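Local coordinates for malate dehydrogenase (Pyrococcus horikoshii, PDB 1V9N), which catalyses the NAD-dependent oxidation of (S)-malate to oxaloacetate as a homodimer, at residues A[52-63]-A[125-133]; A[1-9]-A[325-336]. All blocks are in the same frame, centred on the assembly; numbering follows the deposited sequence.

Contact 1. Residues A[52-63]-A[125-133]; sequences VESHGVQRLKRY and SNHYGIAGY. With NDP (NADPH dihydro-nicotinamide-adenine-dinucleotide phosphate), chain B.
The imidazole of His127 is boxed in from several directions by 52-63. Over one face lies the guanidinium of Arg62, stacked nearly flat with NH1 above the ring, centres of the two groups 4.2 Å apart and planes 23° from parallel; Arg62 NE is meanwhile held by Thr271. Different parts of the imidazole edge meet Tyr63 and His55. At the edge near ND1 comes the Tyr63 hydroxyl, with Tyr63 OH hydrogen-bonded to His127 ND1 at 2.6 Å, a short bond that should fix the rotation of the ring. His55 arrives rim to rim at the NE2 side, with His55 CD2 3.6 Å from His127 NE2. CG of His127 stands anti to the backbone N (chi1 180°), a setting that sends the imidazole across to these partners.

His55 has a neighbour on each face, both set toward the rim: Arg59, its chain bent at chi2 and chi3, brings NE to one, while the nicotinamide ribose of the bound NADPH presents O4D to the opposite one; His55 NE2 reaches within 3.0 Å of NDP C2N. This is the nicotinamide end of the cofactor pocket in an LDH2/MDH2-family dehydrogenase, and 125-133 supplies two backbone bonds to NADPH: NDP N7N donates to Gly129 O at 3.0 Å (155° at the hydrogen), and Ala131 N donates to the ribose O2D. With an alanine here, His55's ribose neighbour would probably lose the ring packed against it, and Ser54 OG the ND1 it bonds to.

Next to the ribose, Ile130 CG2 packs 3.7 Å from His55 CB and also meets Val52 CG1 and the ribose O3D. A water bridges the two segments, accepting from Ile130 N and lying 3.0 Å from His55 O, to which it can donate.

Contact 2. Residues A[1-9]-A[325-336]; sequences MFEKGYVDE and KGFLTMETRLKL. With NDP (NADPH dihydro-nicotinamide-adenine-dinucleotide phosphate), chain B.
The 2'-phosphate end of the bound NADPH sits where the N-terminal arm, residues 1-9, lies along helix 324-336, with Lys4 and Gly326 converging on it. Lys4 NZ reaches NDP O3X at 2.8 Å and also Arg50 O, while Gly326 N, in the first turn of the helix, donates to NDP O1X at 2.8 Å and 167°; the N-terminal end of helix 324-336 faces the phosphate, and its partial positive charge is likely to add to the binding. Lys325 extends past the phosphate to NDP N7A and to Glu238 of the second subunit.

Two threonines grip the arm. Thr329 OG1 accepts a hydrogen bond from Lys4 N at 2.9 Å and donates to Lys325 O, so it works in both directions, with the Phe2 ring edge beside it. One turn on, Thr332 OG1 donates to Phe2 O at 2.7 Å. Arg333 NE makes a salt bridge to Glu3 OE2 at 2.9 Å, meeting it from well above the carboxylate plane; Glu3 also pairs with Arg13.

Beyond the arm, Arg333 packs on Leu49 of helix 34-49 and, with Glu3, on Pro339 of strand 338-341, which runs antiparallel to strand 11-14.

How the contacts relate
The two contacts lie with centres about 19 Å apart along one extended NADPH: contact 1 takes the nicotinamide and its ribose, contact 2 the 2'-phosphate and adenine. Along the chain the order is 1-9, 52-63, 125-133, 325-336, so the pocket gathers pieces from nearly the whole sequence. They meet where Val52 CG2 packs 4.1 Å from Lys4 NZ. Helix 34-49 is shared: Tyr63 and Ile130 rest on Leu44 and Ala47, Arg333 on Leu49. Because His243 and Lys244 of the second subunit also bond to this cofactor, the second subunit contributes to the site, consistent with the homodimer being the working form.

Contact 1. Residues A[52-63]-A[125-133]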
loop_
_atom_site.group_PDB
_atom_site.type_symbol
_atom_site.label_atom_id
_atom_site.label_comp_id
_atom_site.label_asym_id
_atom_site.label_seq_id
_atom_site.Cartn_x
_atom_site.Cartn_y
_atom_site.Cartn_z
ATOM N N VAL A 52 2.681 20.675 -5.284
ATOM C CA VAL A 52 2.230 19.669 -6.239
ATOM C C VAL A 52 1.567 20.391 -7.411
ATOM O O VAL A 52 0.345 20.333 -7.584
ATOM C CB VAL A 52 1.211 18.686 -5.604
ATOM C CG1 VAL A 52 0.942 17.532 -6.556
ATOM C CG2 VAL A 52 1.736 18.166 -4.272
ATOM N N GLU A 53 2.386 21.075 -8.209
ATOM C CA GLU A 53 1.907 21.833 -9.364
ATOM C C GLU A 53 0.954 21.045 -10.250
ATOM O O GLU A 53 -0.094 21.550 -10.646
ATOM C CB GLU A 53 3.087 22.310 -10.217
ATOM C CG GLU A 53 3.964 23.360 -9.560
ATOM C CD GLU A 53 5.053 23.862 -10.489
ATOM O OE1 GLU A 53 5.931 23.060 -10.870
ATOM O OE2 GLU A 53 5.026 25.059 -10.844
ATOM N N SER A 54 1.325 19.809 -10.560
ATOM C CA SER A 54 0.509 18.951 -11.411
ATOM C C SER A 54 -0.961 18.823 -10.990
ATOM O O SER A 54 -1.829 18.604 -11.835
ATOM C CB SER A 54 1.144 17.560 -11.503
ATOM O OG SER A 54 1.490 17.058 -10.224
ATOM N N HIS A 55 -1.246 18.974 -9.699
ATOM C CA HIS A 55 -2.625 18.853 -9.227
ATOM C C HIS A 55 -3.236 20.121 -8.641
ATOM O O HIS A 55 -4.264 20.065 -7.970
ATOM C CB HIS A 55 -2.727 17.708 -8.212
ATOM C CG HIS A 55 -2.524 16.357 -8.821
ATOM N ND1 HIS A 55 -1.301 15.926 -9.288
ATOM C CD2 HIS A 55 -3.409 15.379 -9.128
ATOM C CE1 HIS A 55 -1.440 14.742 -9.861
ATOM N NE2 HIS A 55 -2.710 14.389 -9.778
ATOM N N GLY A 56 -2.610 21.265 -8.907
ATOM C CA GLY A 56 -3.114 22.527 -8.395
ATOM C C GLY A 56 -3.997 23.264 -9.386
ATOM O O GLY A 56 -4.698 22.638 -10.181
ATOM N N VAL A 57 -3.958 24.595 -9.345
ATOM C CA VAL A 57 -4.772 25.420 -10.239
ATOM C C VAL A 57 -4.546 25.105 -11.716
ATOM O O VAL A 57 -5.409 25.366 -12.553
ATOM C CB VAL A 57 -4.506 26.925 -10.018
ATOM C CG1 VAL A 57 -4.911 27.317 -8.614
ATOM C CG2 VAL A 57 -3.039 27.237 -10.258
ATOM N N GLN A 58 -3.382 24.552 -12.033
ATOM C CA GLN A 58 -3.061 24.199 -13.409
ATOM C C GLN A 58 -4.124 23.254 -13.973
ATOM O O GLN A 58 -4.208 23.048 -15.182
ATOM C CB GLN A 58 -1.699 23.512 -13.462
ATOM C CG GLN A 58 -1.265 23.121 -14.858
ATOM C CD GLN A 58 -0.261 21.989 -14.853
ATOM O OE1 GLN A 58 -0.596 20.847 -14.527
ATOM N NE2 GLN A 58 0.979 22.297 -15.210
ATOM N N ARG A 59 -4.936 22.689 -13.086
ATOM C CA ARG A 59 -5.980 21.745 -13.469
ATOM C C ARG A 59 -7.364 22.353 -13.400
ATOM O O ARG A 59 -8.364 21.642 -13.474
ATOM C CB ARG A 59 -5.933 20.554 -12.532
ATOM C CG ARG A 59 -4.563 19.962 -12.418
ATOM C CD ARG A 59 -4.438 18.827 -13.372
ATOM N NE ARG A 59 -4.291 17.567 -12.664
ATOM C CZ ARG A 59 -4.262 16.395 -13.278
ATOM N NH1 ARG A 59 -4.381 16.358 -14.596
ATOM N NH2 ARG A 59 -4.091 15.274 -12.594
ATOM N N LEU A 60 -7.428 23.665 -13.226
ATOM C CA LEU A 60 -8.715 24.328 -13.154
ATOM C C LEU A 60 -9.407 24.252 -14.513
ATOM O O LEU A 60 -10.625 24.102 -14.593
ATOM C CB LEU A 60 -8.535 25.787 -12.743
ATOM C CG LEU A 60 -9.842 26.567 -12.614
ATOM C CD1 LEU A 60 -10.666 25.999 -11.461
ATOM C CD2 LEU A 60 -9.534 28.043 -12.387
ATOM N N LYS A 61 -8.626 24.342 -15.584
ATOM C CA LYS A 61 -9.183 24.282 -16.935
ATOM C C LYS A 61 -9.875 22.942 -17.185
ATOM O O LYS A 61 -10.828 22.861 -17.963
ATOM C CB LYS A 61 -8.080 24.495 -17.972
ATOM C CG LYS A 61 -7.031 23.400 -18.000
ATOM C CD LYS A 61 -6.011 23.642 -19.103
ATOM C CE LYS A 61 -5.003 22.504 -19.175
ATOM N NZ LYS A 61 -4.029 22.691 -20.285
ATOM N N ARG A 62 -9.388 21.896 -16.521
ATOM C CA ARG A 62 -9.951 20.558 -16.648
ATOM C C ARG A 62 -11.361 20.521 -16.065
ATOM O O ARG A 62 -12.285 19.983 -16.676
ATOM C CB ARG A 62 -9.064 19.542 -15.918
ATOM C CG ARG A 62 -9.641 18.133 -15.851
ATOM C CD ARG A 62 -8.716 17.165 -15.105
ATOM N NE ARG A 62 -9.142 15.781 -15.280
ATOM C CZ ARG A 62 -8.390 14.717 -15.010
ATOM N NH1 ARG A 62 -7.155 14.869 -14.544
ATOM N NH2 ARG A 62 -8.871 13.497 -15.223
ATOM N N TYR A 63 -11.521 21.094 -14.877
ATOM C CA TYR A 63 -12.822 21.115 -14.225
ATOM C C TYR A 63 -13.772 22.070 -14.926
ATOM O O TYR A 63 -14.963 21.788 -15.038
ATOM C CB TYR A 63 -12.673 21.492 -12.748
ATOM C CG TYR A 63 -11.706 20.597 -12.006
ATOM C CD1 TYR A 63 -11.740 19.213 -12.171
ATOM C CD2 TYR A 63 -10.748 21.133 -11.147
ATOM C CE1 TYR A 63 -10.843 18.383 -11.501
ATOM C CE2 TYR A 63 -9.847 20.310 -10.471
ATOM C CZ TYR A 63 -9.902 18.939 -10.652
ATOM O OH TYR A 63 -9.019 18.127 -9.975
ATOM N N SER A 125 -17.705 9.051 -9.814
ATOM C CA SER A 125 -17.196 10.341 -9.375
ATOM C C SER A 125 -16.285 10.927 -10.469
ATOM O O SER A 125 -16.316 10.486 -11.618
ATOM C CB SER A 125 -16.419 10.166 -8.065
ATOM O OG SER A 125 -15.958 11.407 -7.556
ATOM N N ASN A 126 -15.474 11.915 -10.101
ATOM C CA ASN A 126 -14.563 12.571 -11.034
ATOM C C ASN A 126 -13.205 12.782 -10.369
ATOM O O ASN A 126 -13.050 12.509 -9.183
ATOM C CB ASN A 126 -15.153 13.922 -11.480
ATOM C CG ASN A 126 -16.093 13.783 -12.666
ATOM O OD1 ASN A 126 -15.654 13.465 -13.776
ATOM N ND2 ASN A 126 -17.388 14.002 -12.439
ATOM N N HIS A 127 -12.228 13.271 -11.131
ATOM C CA HIS A 127 -10.881 13.504 -10.602
ATOM C C HIS A 127 -10.964 14.329 -9.321
ATOM O O HIS A 127 -11.562 15.403 -9.322
ATOM C CB HIS A 127 -10.042 14.228 -11.656
ATOM C CG HIS A 127 -8.639 14.530 -11.224
ATOM N ND1 HIS A 127 -8.281 15.726 -10.642
ATOM C CD2 HIS A 127 -7.505 13.797 -11.309
ATOM C CE1 HIS A 127 -6.983 15.719 -10.391
ATOM N NE2 HIS A 127 -6.489 14.560 -10.786
ATOM N N TYR A 128 -10.371 13.843 -8.232
ATOM C CA TYR A 128 -10.460 14.587 -6.978
ATOM C C TYR A 128 -9.200 15.273 -6.444
ATOM O O TYR A 128 -9.109 15.574 -5.258
ATOM C CB TYR A 128 -11.092 13.707 -5.882
ATOM C CG TYR A 128 -10.235 12.613 -5.235
ATOM C CD1 TYR A 128 -8.859 12.512 -5.469
ATOM C CD2 TYR A 128 -10.806 11.730 -4.310
ATOM C CE1 TYR A 128 -8.073 11.563 -4.789
ATOM C CE2 TYR A 128 -10.031 10.788 -3.627
ATOM C CZ TYR A 128 -8.667 10.711 -3.866
ATOM O OH TYR A 128 -7.899 9.812 -3.147
ATOM N N GLY A 129 -8.236 15.537 -7.317
ATOM C CA GLY A 129 -7.026 16.206 -6.871
ATOM C C GLY A 129 -6.088 15.315 -6.080
ATOM O O GLY A 129 -6.009 14.117 -6.335
ATOM N N ILE A 130 -5.372 15.891 -5.117
ATOM C CA ILE A 130 -4.432 15.101 -4.326
ATOM C C ILE A 130 -5.149 14.209 -3.316
ATOM O O ILE A 130 -6.086 14.640 -2.645
ATOM C CB ILE A 130 -3.398 16.001 -3.592
ATOM C CG1 ILE A 130 -4.107 17.031 -2.719
ATOM C CG2 ILE A 130 -2.506 16.711 -4.610
ATOM C CD1 ILE A 130 -3.152 17.925 -1.963
ATOM N N ALA A 131 -4.710 12.955 -3.233
ATOM C CA ALA A 131 -5.301 11.988 -2.316
ATOM C C ALA A 131 -5.044 12.382 -0.859
ATOM O O ALA A 131 -5.879 12.144 0.014
ATOM C CB ALA A 131 -4.729 10.594 -2.592
ATOM N N GLY A 132 -3.892 12.996 -0.603
ATOM C CA GLY A 132 -3.555 13.389 0.758
ATOM C C GLY A 132 -4.537 14.362 1.381
ATOM O O GLY A 132 -4.660 14.442 2.605
ATOM N N TYR A 133 -5.234 15.118 0.543
ATOM C CA TYR A 133 -6.212 16.079 1.030
ATOM C C TYR A 133 -7.292 15.405 1.882
ATOM O O TYR A 133 -7.699 15.933 2.915
ATOM C CB TYR A 133 -6.869 16.797 -0.152
ATOM C CG TYR A 133 -7.997 17.727 0.234
ATOM C CD1 TYR A 133 -7.743 19.027 0.680
ATOM C CD2 TYR A 133 -9.322 17.303 0.158
ATOM C CE1 TYR A 133 -8.789 19.883 1.034
ATOM C CE2 TYR A 133 -10.371 18.143 0.511
ATOM C CZ TYR A 133 -10.101 19.428 0.946
ATOM O OH TYR A 133 -11.150 20.248 1.285
HETATM P PA NDP B . 6.115 12.477 -4.487
HETATM O O1A NDP B . 6.168 13.911 -4.641
HETATM O O2A NDP B . 7.178 11.551 -5.015
HETATM O O5B NDP B . 5.903 12.181 -2.888
HETATM C C5B NDP B . 5.776 10.838 -2.383
HETATM C C4B NDP B . 5.557 10.986 -0.866
HETATM O O4B NDP B . 6.874 10.868 -0.297
HETATM C C3B NDP B . 4.993 12.279 -0.344
HETATM O O3B NDP B . 4.101 11.960 0.766
HETATM C C2B NDP B . 6.144 13.098 0.121
HETATM O O2B NDP B . 5.890 14.098 1.123
HETATM C C1B NDP B . 7.115 12.024 0.503
HETATM N N9A NDP B . 8.549 12.357 0.281
HETATM C C8A NDP B . 9.154 13.083 -0.785
HETATM N N7A NDP B . 10.457 13.143 -0.634
HETATM C C5A NDP B . 10.748 12.469 0.517
HETATM C C6A NDP B . 11.950 12.161 1.232
HETATM N N6A NDP B . 13.134 12.572 0.764
HETATM N N1A NDP B . 11.887 11.436 2.402
HETATM C C2A NDP B . 10.677 11.006 2.888
HETATM N N3A NDP B . 9.492 11.240 2.288
HETATM C C4A NDP B . 9.593 11.984 1.096
HETATM O O3 NDP B . 4.756 11.852 -4.968
HETATM P PN NDP B . 3.943 11.668 -6.318
HETATM O O1N NDP B . 3.805 10.224 -6.488
HETATM O O2N NDP B . 4.779 12.416 -7.317
HETATM O O5D NDP B . 2.582 12.408 -5.955
HETATM C C5D NDP B . 1.920 13.330 -6.866
HETATM C C4D NDP B . 0.594 13.888 -6.220
HETATM O O4D NDP B . -0.434 13.685 -7.173
HETATM C C3D NDP B . 0.095 13.197 -4.926
HETATM O O3D NDP B . -0.364 14.216 -4.029
HETATM C C2D NDP B . -0.992 12.235 -5.373
HETATM O O2D NDP B . -1.940 12.011 -4.350
HETATM C C1D NDP B . -1.542 12.968 -6.624
HETATM N N1N NDP B . -2.088 12.062 -7.670
HETATM C C2N NDP B . -3.485 12.161 -7.924
HETATM C C3N NDP B . -4.027 11.286 -8.953
HETATM C C7N NDP B . -5.458 11.347 -9.269
HETATM O O7N NDP B . -5.991 10.640 -10.134
HETATM N N7N NDP B . -6.274 12.206 -8.601
HETATM C C4N NDP B . -3.134 10.402 -9.633
HETATM C C5N NDP B . -1.775 10.319 -9.363
HETATM C C6N NDP B . -1.242 11.153 -8.383
HETATM P P2B NDP B . 5.721 15.622 0.871
HETATM O O1X NDP B . 6.480 16.206 1.989
HETATM O O2X NDP B . 4.274 15.992 0.938
HETATM O O3X NDP B . 6.318 15.991 -0.483
HETATM O O HOH W 1 -5.357 18.694 -5.594
#

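Contact 2. Residues A[1-9]-A[325-336]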
loop_
_atom_site.group_PDB
_atom_site.type_symbol
_atom_site.label_atom_id
_atom_site.label_comp_id
_atom_site.label_asym_id
_atom_site.label_seq_id
_atom_site.Cartn_x
_atom_site.Cartn_y
_atom_site.Cartn_z
HETATM N N MSE A 1 12.784 30.711 2.215
HETATM C CA MSE A 1 12.786 29.491 3.074
HETATM C C MSE A 1 12.827 28.250 2.191
HETATM O O MSE A 1 13.194 28.329 1.017
HETATM C CB MSE A 1 11.528 29.453 3.950
HETATM C CG MSE A 1 11.296 30.697 4.794
HETATM SE SE MSE A 1 10.706 32.222 3.763
HETATM C CE MSE A 1 8.801 32.039 3.991
ATOM N N PHE A 2 12.453 27.105 2.751
ATOM C CA PHE A 2 12.455 25.871 1.977
ATOM C C PHE A 2 11.258 25.801 1.035
ATOM O O PHE A 2 10.164 26.255 1.363
ATOM C CB PHE A 2 12.448 24.649 2.904
ATOM C CG PHE A 2 12.363 23.342 2.169
ATOM C CD1 PHE A 2 11.129 22.831 1.770
ATOM C CD2 PHE A 2 13.518 22.646 1.829
ATOM C CE1 PHE A 2 11.048 21.651 1.040
ATOM C CE2 PHE A 2 13.448 21.463 1.097
ATOM C CZ PHE A 2 12.208 20.965 0.701
ATOM N N GLU A 3 11.483 25.225 -0.140
ATOM C CA GLU A 3 10.436 25.070 -1.135
ATOM C C GLU A 3 10.737 23.829 -1.982
ATOM O O GLU A 3 11.836 23.685 -2.525
ATOM C CB GLU A 3 10.368 26.314 -2.016
ATOM C CG GLU A 3 9.089 27.120 -1.899
ATOM C CD GLU A 3 8.880 27.994 -3.126
ATOM O OE1 GLU A 3 9.705 27.879 -4.056
ATOM O OE2 GLU A 3 7.909 28.783 -3.162
ATOM N N LYS A 4 9.749 22.944 -2.088
ATOM C CA LYS A 4 9.879 21.688 -2.829
ATOM C C LYS A 4 10.316 21.754 -4.287
ATOM O O LYS A 4 11.145 20.954 -4.725
ATOM C CB LYS A 4 8.568 20.896 -2.746
ATOM C CG LYS A 4 8.385 20.129 -1.446
ATOM C CD LYS A 4 7.006 19.501 -1.352
ATOM C CE LYS A 4 6.738 18.533 -2.489
ATOM N NZ LYS A 4 5.388 17.917 -2.362
ATOM N N GLY A 5 9.755 22.683 -5.048
ATOM C CA GLY A 5 10.124 22.772 -6.446
ATOM C C GLY A 5 11.126 23.872 -6.726
ATOM O O GLY A 5 11.583 24.555 -5.810
ATOM N N TYR A 6 11.478 24.038 -7.995
ATOM C CA TYR A 6 12.415 25.081 -8.387
ATOM C C TYR A 6 11.649 26.232 -9.018
ATOM O O TYR A 6 11.016 26.074 -10.061
ATOM C CB TYR A 6 13.453 24.540 -9.376
ATOM C CG TYR A 6 14.418 25.593 -9.887
ATOM C CD1 TYR A 6 14.018 26.533 -10.841
ATOM C CD2 TYR A 6 15.725 25.663 -9.403
ATOM C CE1 TYR A 6 14.896 27.516 -11.300
ATOM C CE2 TYR A 6 16.613 26.644 -9.856
ATOM C CZ TYR A 6 16.189 27.567 -10.804
ATOM O OH TYR A 6 17.054 28.542 -11.254
ATOM N N VAL A 7 11.709 27.389 -8.371
ATOM C CA VAL A 7 11.035 28.580 -8.861
ATOM C C VAL A 7 12.074 29.600 -9.324
ATOM O O VAL A 7 13.046 29.876 -8.619
ATOM C CB VAL A 7 10.154 29.212 -7.763
ATOM C CG1 VAL A 7 10.985 29.497 -6.523
ATOM C CG2 VAL A 7 9.518 30.489 -8.278
ATOM N N ASP A 8 11.868 30.149 -10.516
ATOM C CA ASP A 8 12.785 31.135 -11.072
ATOM C C ASP A 8 12.038 32.385 -11.525
ATOM O O ASP A 8 11.077 32.809 -10.881
ATOM C CB ASP A 8 13.560 30.529 -12.247
ATOM C CG ASP A 8 12.649 29.902 -13.282
ATOM O OD1 ASP A 8 11.689 30.571 -13.712
ATOM O OD2 ASP A 8 12.895 28.742 -13.673
ATOM N N GLU A 9 12.483 32.971 -12.633
ATOM C CA GLU A 9 11.853 34.174 -13.168
ATOM C C GLU A 9 10.522 33.841 -13.839
ATOM O O GLU A 9 9.596 34.655 -13.839
ATOM C CB GLU A 9 12.776 34.864 -14.183
ATOM C CG GLU A 9 12.926 34.138 -15.521
ATOM C CD GLU A 9 13.994 33.058 -15.508
ATOM O OE1 GLU A 9 13.982 32.207 -14.595
ATOM O OE2 GLU A 9 14.843 33.055 -16.423
ATOM N N LYS A 325 8.366 17.910 3.721
ATOM C CA LYS A 325 8.697 18.864 2.660
ATOM C C LYS A 325 7.466 19.695 2.312
ATOM O O LYS A 325 7.538 20.918 2.218
ATOM C CB LYS A 325 9.160 18.143 1.392
ATOM C CG LYS A 325 10.551 17.536 1.447
ATOM C CD LYS A 325 10.855 16.837 0.129
ATOM C CE LYS A 325 12.234 16.220 0.111
ATOM N NZ LYS A 325 12.492 15.490 -1.168
ATOM N N GLY A 326 6.339 19.015 2.117
ATOM C CA GLY A 326 5.102 19.694 1.770
ATOM C C GLY A 326 4.655 20.740 2.773
ATOM O O GLY A 326 4.265 21.845 2.389
ATOM N N PHE A 327 4.697 20.399 4.058
ATOM C CA PHE A 327 4.288 21.334 5.096
ATOM C C PHE A 327 5.217 22.543 5.161
ATOM O O PHE A 327 4.766 23.663 5.410
ATOM C CB PHE A 327 4.230 20.636 6.456
ATOM C CG PHE A 327 2.935 19.905 6.705
ATOM C CD1 PHE A 327 1.719 20.583 6.648
ATOM C CD2 PHE A 327 2.932 18.546 7.002
ATOM C CE1 PHE A 327 0.515 19.917 6.883
ATOM C CE2 PHE A 327 1.736 17.870 7.239
ATOM C CZ PHE A 327 0.526 18.555 7.180
ATOM N N LEU A 328 6.508 22.311 4.936
ATOM C CA LEU A 328 7.493 23.390 4.945
ATOM C C LEU A 328 7.275 24.273 3.720
ATOM O O LEU A 328 7.301 25.501 3.811
ATOM C CB LEU A 328 8.914 22.821 4.925
ATOM C CG LEU A 328 9.639 22.755 6.272
ATOM C CD1 LEU A 328 8.793 22.013 7.286
ATOM C CD2 LEU A 328 10.986 22.073 6.085
ATOM N N THR A 329 7.067 23.637 2.573
ATOM C CA THR A 329 6.818 24.368 1.340
ATOM C C THR A 329 5.583 25.244 1.529
ATOM O O THR A 329 5.567 26.405 1.124
ATOM C CB THR A 329 6.575 23.413 0.169
ATOM O OG1 THR A 329 7.754 22.632 -0.059
ATOM C CG2 THR A 329 6.233 24.195 -1.095
HETATM N N MSE A 330 4.553 24.682 2.155
HETATM C CA MSE A 330 3.323 25.418 2.411
HETATM C C MSE A 330 3.619 26.630 3.288
HETATM O O MSE A 330 3.285 27.760 2.936
HETATM C CB MSE A 330 2.299 24.518 3.109
HETATM C CG MSE A 330 1.085 25.258 3.655
HETATM SE SE MSE A 330 -0.265 24.101 4.444
HETATM C CE MSE A 330 -0.359 24.213 6.343
ATOM N N GLU A 331 4.248 26.377 4.432
ATOM C CA GLU A 331 4.597 27.424 5.384
ATOM C C GLU A 331 5.250 28.606 4.670
ATOM O O GLU A 331 4.913 29.764 4.914
ATOM C CB GLU A 331 5.549 26.854 6.439
ATOM C CG GLU A 331 5.808 27.766 7.626
ATOM C CD GLU A 331 6.803 27.165 8.602
ATOM O OE1 GLU A 331 7.989 27.026 8.232
ATOM O OE2 GLU A 331 6.399 26.823 9.735
ATOM N N THR A 332 6.181 28.296 3.777
ATOM C CA THR A 332 6.888 29.314 3.015
ATOM C C THR A 332 5.944 30.127 2.131
ATOM O O THR A 332 5.837 31.350 2.264
ATOM C CB THR A 332 7.962 28.673 2.114
ATOM O OG1 THR A 332 8.984 28.088 2.930
ATOM C CG2 THR A 332 8.580 29.712 1.190
ATOM N N ARG A 333 5.259 29.432 1.230
ATOM C CA ARG A 333 4.343 30.066 0.296
ATOM C C ARG A 333 3.165 30.803 0.924
ATOM O O ARG A 333 2.489 31.580 0.251
ATOM C CB ARG A 333 3.854 29.021 -0.707
ATOM C CG ARG A 333 4.999 28.401 -1.481
ATOM C CD ARG A 333 4.541 27.372 -2.483
ATOM N NE ARG A 333 5.652 26.934 -3.322
ATOM C CZ ARG A 333 5.538 26.058 -4.310
ATOM N NH1 ARG A 333 4.357 25.519 -4.585
ATOM N NH2 ARG A 333 6.602 25.721 -5.027
ATOM N N LEU A 334 2.915 30.577 2.208
ATOM C CA LEU A 334 1.813 31.259 2.878
ATOM C C LEU A 334 2.172 32.707 3.212
ATOM O O LEU A 334 1.299 33.578 3.260
ATOM C CB LEU A 334 1.415 30.512 4.152
ATOM C CG LEU A 334 0.558 29.260 3.948
ATOM C CD1 LEU A 334 0.317 28.568 5.281
ATOM C CD2 LEU A 334 -0.766 29.660 3.309
ATOM N N LYS A 335 3.454 32.966 3.448
ATOM C CA LYS A 335 3.896 34.317 3.766
ATOM C C LYS A 335 4.744 34.896 2.642
ATOM O O LYS A 335 4.998 36.097 2.600
ATOM C CB LYS A 335 4.675 34.328 5.089
ATOM C CG LYS A 335 5.769 33.276 5.206
ATOM C CD LYS A 335 6.273 33.197 6.643
ATOM C CE LYS A 335 7.232 32.033 6.847
ATOM N NZ LYS A 335 7.592 31.849 8.283
ATOM N N LEU A 336 5.162 34.034 1.722
ATOM C CA LEU A 336 5.977 34.451 0.589
ATOM C C LEU A 336 5.112 34.467 -0.671
ATOM O O LEU A 336 5.439 35.127 -1.660
ATOM C CB LEU A 336 7.150 33.482 0.426
ATOM C CG LEU A 336 8.406 33.940 -0.319
ATOM C CD1 LEU A 336 9.519 32.932 -0.092
ATOM C CD2 LEU A 336 8.113 34.097 -1.798
HETATM P PA NDP B . 6.115 12.477 -4.487
HETATM O O1A NDP B . 6.168 13.911 -4.641
HETATM O O2A NDP B . 7.178 11.551 -5.015
HETATM O O5B NDP B . 5.903 12.181 -2.888
HETATM C C5B NDP B . 5.776 10.838 -2.383
HETATM C C4B NDP B . 5.557 10.986 -0.866
HETATM O O4B NDP B . 6.874 10.868 -0.297
HETATM C C3B NDP B . 4.993 12.279 -0.344
HETATM O O3B NDP B . 4.101 11.960 0.766
HETATM C C2B NDP B . 6.144 13.098 0.121
HETATM O O2B NDP B . 5.890 14.098 1.123
HETATM C C1B NDP B . 7.115 12.024 0.503
HETATM N N9A NDP B . 8.549 12.357 0.281
HETATM C C8A NDP B . 9.154 13.083 -0.785
HETATM N N7A NDP B . 10.457 13.143 -0.634
HETATM C C5A NDP B . 10.748 12.469 0.517
HETATM C C6A NDP B . 11.950 12.161 1.232
HETATM N N6A NDP B . 13.134 12.572 0.764
HETATM N N1A NDP B . 11.887 11.436 2.402
HETATM C C2A NDP B . 10.677 11.006 2.888
HETATM N N3A NDP B . 9.492 11.240 2.288
HETATM C C4A NDP B . 9.593 11.984 1.096
HETATM O O3 NDP B . 4.756 11.852 -4.968
HETATM P PN NDP B . 3.943 11.668 -6.318
HETATM O O1N NDP B . 3.805 10.224 -6.488
HETATM O O2N NDP B . 4.779 12.416 -7.317
HETATM O O5D NDP B . 2.582 12.408 -5.955
HETATM C C5D NDP B . 1.920 13.330 -6.866
HETATM C C4D NDP B . 0.594 13.888 -6.220
HETATM O O4D NDP B . -0.434 13.685 -7.173
HETATM C C3D NDP B . 0.095 13.197 -4.926
HETATM O O3D NDP B . -0.364 14.216 -4.029
HETATM C C2D NDP B . -0.992 12.235 -5.373
HETATM O O2D NDP B . -1.940 12.011 -4.350
HETATM C C1D NDP B . -1.542 12.968 -6.624
HETATM N N1N NDP B . -2.088 12.062 -7.670
HETATM C C2N NDP B . -3.485 12.161 -7.924
HETATM C C3N NDP B . -4.027 11.286 -8.953
HETATM C C7N NDP B . -5.458 11.347 -9.269
HETATM O O7N NDP B . -5.991 10.640 -10.134
HETATM N N7N NDP B . -6.274 12.206 -8.601
HETATM C C4N NDP B . -3.134 10.402 -9.633
HETATM C C5N NDP B . -1.775 10.319 -9.363
HETATM C C6N NDP B . -1.242 11.153 -8.383
HETATM P P2B NDP B . 5.721 15.622 0.871
HETATM O O1X NDP B . 6.480 16.206 1.989
HETATM O O2X NDP B . 4.274 15.992 0.938
HETATM O O3X NDP B . 6.318 15.991 -0.483
#